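PDB 3FGY: SnoaL-like domain-containing protein, which is of unknown function but adopts the NTF2-like cone fold, shared with small-molecule-binding proteins and SnoaL-type cyclases. Local coordinates for residues 3-15 against 74-86. Numbering follows the deposited sequence.
Sequences STQENVQIVKDFF and EFVAQGERVLVVG
The N-terminal helix of this NTF2-like fold packs on the inner face of the hairpin 74-86, where Val-8 and Val-11 meet Phe-75, Ala-77 and Val-82. The case illustrates how a helix crosses a two-stranded edge: its axis runs at 47° to strand 81-86, and alternate strand residues face it. Val-11 spans both strands through its two methyls. Val-11 CG2, beside the backbone N, meets Val-82 tip to tip, whereas Val-11 CG1, anti to that N (chi1 171°), slides past Val-84 CG2 and touches the edge of the Phe-75 ring at Phe-75 CE2, 3.9 Å away. One face of that ring is covered by the extended chain of Lys-12, and Lys-12 CE makes a CH-pi contact 3.9 Å from the centroid of the Phe-75 ring. One turn further along the helix, Phe-15 presents CE2, at its ring edge, to Val-84 CG2 at 4.0 Å.

Toward the type II' turn the packing becomes closer, then polar. Ala-77 CB touches both Val-8 CG2 and Thr-4 CB, each at 3.5 Å. The opposite face of the hairpin joins the second subunit: Glu-74 pairs in a salt bridge with Arg-81 of the second subunit, and Arg-81 with Glu-74 of the second subunit. Two waters bridge helix and hairpin here: one links Thr-4 OG1 to Ala-77 O, and another accepts from Asn-7 ND2 at 3.1 Å while donating to Gly-79 O at 2.7 Å and Arg-81 O at 2.9 Å.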
loop_
_atom_site.group_PDB
_atom_site.type_symbol
_atom_site.label_atom_id
_atom_site.label_comp_id
_atom_site.label_asym_id
_atom_site.label_seq_id
_atom_site.Cartn_x
_atom_site.Cartn_y
_atom_site.Cartn_z
ATOM N N SER A 3 -21.379 9.492 4.163
ATOM C CA SER A 3 -20.698 10.279 3.142
ATOM C C SER A 3 -19.224 10.479 3.487
ATOM O O SER A 3 -18.904 10.774 4.637
ATOM C CB SER A 3 -21.368 11.647 3.023
ATOM O OG SER A 3 -20.550 12.518 2.260
ATOM N N THR A 4 -18.343 10.346 2.488
ATOM C CA THR A 4 -16.877 10.501 2.658
ATOM C C THR A 4 -16.292 11.833 2.140
ATOM O O THR A 4 -15.074 12.067 2.219
ATOM C CB THR A 4 -16.139 9.382 1.907
ATOM O OG1 THR A 4 -16.420 9.501 0.505
ATOM C CG2 THR A 4 -16.562 8.011 2.417
ATOM N N GLN A 5 -17.153 12.683 1.589
ATOM C CA GLN A 5 -16.727 13.907 0.908
ATOM C C GLN A 5 -15.900 14.768 1.848
ATOM O O GLN A 5 -14.855 15.311 1.465
ATOM C CB GLN A 5 -17.952 14.714 0.440
ATOM C CG GLN A 5 -19.009 13.919 -0.340
ATOM C CD GLN A 5 -18.480 13.357 -1.626
ATOM O OE1 GLN A 5 -18.554 12.147 -1.869
ATOM N NE2 GLN A 5 -17.925 14.228 -2.466
ATOM N N GLU A 6 -16.379 14.851 3.086
ATOM C CA GLU A 6 -15.779 15.693 4.105
ATOM C C GLU A 6 -14.428 15.126 4.500
ATOM O O GLU A 6 -13.451 15.873 4.607
ATOM C CB GLU A 6 -16.689 15.820 5.341
ATOM C CG GLU A 6 -18.139 16.308 5.060
ATOM C CD GLU A 6 -19.140 15.155 4.802
ATOM O OE1 GLU A 6 -18.987 14.400 3.797
ATOM O OE2 GLU A 6 -20.094 15.024 5.606
ATOM N N ASN A 7 -14.362 13.811 4.695
ATOM C CA ASN A 7 -13.079 13.180 5.049
ATOM C C ASN A 7 -12.026 13.347 3.967
ATOM O O ASN A 7 -10.856 13.598 4.261
ATOM C CB ASN A 7 -13.250 11.691 5.353
ATOM C CG ASN A 7 -13.978 11.457 6.636
ATOM O OD1 ASN A 7 -14.219 12.402 7.381
ATOM N ND2 ASN A 7 -14.330 10.204 6.918
ATOM N N VAL A 8 -12.443 13.222 2.709
ATOM C CA VAL A 8 -11.507 13.386 1.596
ATOM C C VAL A 8 -10.986 14.839 1.560
ATOM O O VAL A 8 -9.793 15.064 1.327
ATOM C CB VAL A 8 -12.129 12.992 0.242
ATOM C CG1 VAL A 8 -11.254 13.477 -0.911
ATOM C CG2 VAL A 8 -12.351 11.489 0.173
ATOM N N GLN A 9 -11.860 15.810 1.805
ATOM C CA GLN A 9 -11.416 17.196 1.824
ATOM C C GLN A 9 -10.423 17.458 2.965
ATOM O O GLN A 9 -9.448 18.170 2.771
ATOM C CB GLN A 9 -12.589 18.157 1.926
ATOM C CG GLN A 9 -12.188 19.611 1.754
ATOM C CD GLN A 9 -11.510 19.853 0.417
ATOM O OE1 GLN A 9 -12.132 19.703 -0.640
ATOM N NE2 GLN A 9 -10.224 20.200 0.450
ATOM N N ILE A 10 -10.665 16.865 4.132
ATOM C CA ILE A 10 -9.717 16.952 5.270
ATOM C C ILE A 10 -8.355 16.379 4.922
ATOM O O ILE A 10 -7.320 16.963 5.237
ATOM C CB ILE A 10 -10.251 16.211 6.509
ATOM C CG1 ILE A 10 -11.443 16.965 7.097
ATOM C CG2 ILE A 10 -9.168 16.061 7.565
ATOM C CD1 ILE A 10 -12.302 16.120 8.006
ATOM N N VAL A 11 -8.351 15.222 4.264
ATOM C CA VAL A 11 -7.101 14.618 3.855
ATOM C C VAL A 11 -6.409 15.511 2.818
ATOM O O VAL A 11 -5.210 15.756 2.912
ATOM C CB VAL A 11 -7.304 13.179 3.356
ATOM C CG1 VAL A 11 -6.031 12.649 2.733
ATOM C CG2 VAL A 11 -7.760 12.289 4.517
ATOM N N LYS A 12 -7.167 16.023 1.849
ATOM C CA LYS A 12 -6.632 17.014 0.905
ATOM C C LYS A 12 -6.096 18.282 1.623
ATOM O O LYS A 12 -5.039 18.793 1.252
ATOM C CB LYS A 12 -7.691 17.367 -0.158
ATOM C CG LYS A 12 -7.980 16.211 -1.119
ATOM C CD LYS A 12 -9.033 16.561 -2.168
ATOM C CE LYS A 12 -9.216 15.422 -3.172
ATOM N NZ LYS A 12 -10.416 15.608 -4.061
ATOM N N ASP A 13 -6.802 18.756 2.649
ATOM C CA ASP A 13 -6.343 19.891 3.491
ATOM C C ASP A 13 -5.057 19.553 4.262
ATOM O O ASP A 13 -4.260 20.443 4.577
ATOM C CB ASP A 13 -7.407 20.296 4.520
ATOM C CG ASP A 13 -8.628 20.957 3.899
ATOM O OD1 ASP A 13 -8.557 21.376 2.720
ATOM O OD2 ASP A 13 -9.657 21.043 4.606
ATOM N N PHE A 14 -4.882 18.264 4.573
ATOM C CA PHE A 14 -3.745 17.768 5.358
ATOM C C PHE A 14 -2.456 17.953 4.563
ATOM O O PHE A 14 -1.513 18.602 5.038
ATOM C CB PHE A 14 -3.987 16.296 5.726
ATOM C CG PHE A 14 -2.882 15.661 6.526
ATOM C CD1 PHE A 14 -2.714 15.953 7.869
ATOM C CD2 PHE A 14 -2.036 14.739 5.932
ATOM C CE1 PHE A 14 -1.692 15.345 8.595
ATOM C CE2 PHE A 14 -1.024 14.129 6.659
ATOM C CZ PHE A 14 -0.857 14.437 7.981
ATOM N N PHE A 15 -2.446 17.423 3.344
ATOM C CA PHE A 15 -1.384 17.703 2.375
ATOM C C PHE A 15 -1.331 19.175 1.919
ATOM O O PHE A 15 -0.273 19.670 1.522
ATOM C CB PHE A 15 -1.554 16.839 1.134
ATOM C CG PHE A 15 -1.818 15.392 1.425
ATOM C CD1 PHE A 15 -1.203 14.750 2.500
ATOM C CD2 PHE A 15 -2.664 14.654 0.601
ATOM C CE1 PHE A 15 -1.448 13.397 2.755
ATOM C CE2 PHE A 15 -2.911 13.302 0.855
ATOM C CZ PHE A 15 -2.300 12.676 1.933
ATOM N N GLU A 74 -4.747 9.453 -6.213
ATOM C CA GLU A 74 -6.098 8.930 -6.207
ATOM C C GLU A 74 -6.555 8.776 -4.787
ATOM O O GLU A 74 -5.777 8.365 -3.899
ATOM C CB GLU A 74 -6.115 7.553 -6.897
ATOM C CG GLU A 74 -7.418 6.813 -6.800
ATOM C CD GLU A 74 -7.289 5.339 -7.220
ATOM O OE1 GLU A 74 -6.156 4.833 -7.286
ATOM O OE2 GLU A 74 -8.351 4.710 -7.439
ATOM N N PHE A 75 -7.809 9.142 -4.537
ATOM C CA PHE A 75 -8.415 8.981 -3.215
ATOM C C PHE A 75 -9.498 7.914 -3.309
ATOM O O PHE A 75 -10.408 8.025 -4.153
ATOM C CB PHE A 75 -8.997 10.308 -2.711
ATOM C CG PHE A 75 -7.973 11.354 -2.508
ATOM C CD1 PHE A 75 -7.513 12.103 -3.586
ATOM C CD2 PHE A 75 -7.400 11.559 -1.268
ATOM C CE1 PHE A 75 -6.537 13.047 -3.425
ATOM C CE2 PHE A 75 -6.420 12.508 -1.112
ATOM C CZ PHE A 75 -5.987 13.247 -2.180
ATOM N N VAL A 76 -9.401 6.907 -2.451
ATOM C CA VAL A 76 -10.411 5.878 -2.329
ATOM C C VAL A 76 -10.890 5.898 -0.883
ATOM O O VAL A 76 -10.100 5.608 0.021
ATOM C CB VAL A 76 -9.869 4.495 -2.685
ATOM C CG1 VAL A 76 -11.008 3.452 -2.606
ATOM C CG2 VAL A 76 -9.229 4.523 -4.083
ATOM N N ALA A 77 -12.170 6.235 -0.689
ATOM C CA ALA A 77 -12.727 6.555 0.618
ATOM C C ALA A 77 -13.967 5.693 0.909
ATOM O O ALA A 77 -14.857 5.556 0.068
ATOM C CB ALA A 77 -13.098 8.075 0.699
ATOM N N GLN A 78 -14.021 5.145 2.115
ATOM C CA GLN A 78 -15.178 4.407 2.590
ATOM C C GLN A 78 -15.162 4.477 4.114
ATOM O O GLN A 78 -14.099 4.338 4.748
ATOM C CB GLN A 78 -15.140 2.957 2.080
ATOM C CG GLN A 78 -16.433 2.208 2.325
ATOM C CD GLN A 78 -16.454 0.828 1.692
ATOM O OE1 GLN A 78 -15.427 0.185 1.535
ATOM N NE2 GLN A 78 -17.663 0.350 1.365
ATOM N N GLY A 79 -16.315 4.775 4.697
ATOM C CA GLY A 79 -16.412 4.862 6.133
ATOM C C GLY A 79 -15.507 5.965 6.647
ATOM O O GLY A 79 -15.528 7.076 6.127
ATOM N N GLU A 80 -14.691 5.633 7.641
ATOM C CA GLU A 80 -13.770 6.599 8.238
ATOM C C GLU A 80 -12.395 6.549 7.569
ATOM O O GLU A 80 -11.455 7.193 8.020
ATOM C CB GLU A 80 -13.649 6.375 9.756
ATOM C CG GLU A 80 -12.843 5.155 10.195
ATOM C CD GLU A 80 -12.880 4.926 11.705
ATOM O OE1 GLU A 80 -13.516 5.721 12.425
ATOM O OE2 GLU A 80 -12.277 3.937 12.163
ATOM N N ARG A 81 -12.279 5.787 6.489
ATOM C CA ARG A 81 -10.998 5.539 5.850
ATOM C C ARG A 81 -10.846 6.283 4.528
ATOM O O ARG A 81 -11.803 6.379 3.771
ATOM C CB ARG A 81 -10.840 4.032 5.626
ATOM C CG ARG A 81 -10.986 3.211 6.909
ATOM C CD ARG A 81 -9.688 3.170 7.678
ATOM N NE ARG A 81 -8.770 2.125 7.198
ATOM C CZ ARG A 81 -7.446 2.153 7.376
ATOM N NH1 ARG A 81 -6.843 3.168 7.972
ATOM N NH2 ARG A 81 -6.707 1.162 6.925
ATOM N N VAL A 82 -9.652 6.826 4.295
ATOM C CA VAL A 82 -9.264 7.407 3.025
ATOM C C VAL A 82 -7.907 6.799 2.689
ATOM O O VAL A 82 -6.953 6.950 3.438
ATOM C CB VAL A 82 -9.149 8.958 3.106
ATOM C CG1 VAL A 82 -8.808 9.526 1.769
ATOM C CG2 VAL A 82 -10.461 9.561 3.588
ATOM N N LEU A 83 -7.855 6.030 1.610
ATOM C CA LEU A 83 -6.599 5.514 1.124
ATOM C C LEU A 83 -6.175 6.366 -0.053
ATOM O O LEU A 83 -6.952 6.596 -0.993
ATOM C CB LEU A 83 -6.736 4.043 0.765
ATOM C CG LEU A 83 -6.431 3.113 1.938
ATOM C CD1 LEU A 83 -7.329 3.333 3.168
ATOM C CD2 LEU A 83 -6.434 1.642 1.446
ATOM N N VAL A 84 -4.952 6.877 0.019
ATOM C CA VAL A 84 -4.386 7.743 -0.991
ATOM C C VAL A 84 -3.351 6.929 -1.770
ATOM O O VAL A 84 -2.402 6.405 -1.174
ATOM C CB VAL A 84 -3.742 9.009 -0.373
ATOM C CG1 VAL A 84 -3.336 9.960 -1.484
ATOM C CG2 VAL A 84 -4.729 9.711 0.599
ATOM N N VAL A 85 -3.540 6.827 -3.084
ATOM C CA VAL A 85 -2.731 5.990 -3.953
ATOM C C VAL A 85 -1.931 6.886 -4.889
ATOM O O VAL A 85 -2.500 7.702 -5.593
ATOM C CB VAL A 85 -3.610 5.036 -4.797
ATOM C CG1 VAL A 85 -2.737 4.078 -5.606
ATOM C CG2 VAL A 85 -4.565 4.252 -3.839
ATOM N N GLY A 86 -0.609 6.758 -4.860
ATOM C CA GLY A 86 0.198 7.662 -5.662
ATOM C C GLY A 86 1.548 7.125 -6.055
ATOM O O GLY A 86 1.861 5.958 -5.834
HETATM O O HOH W 1 -16.266 7.379 -1.416
HETATM O O HOH W 2 -13.811 8.389 4.465
#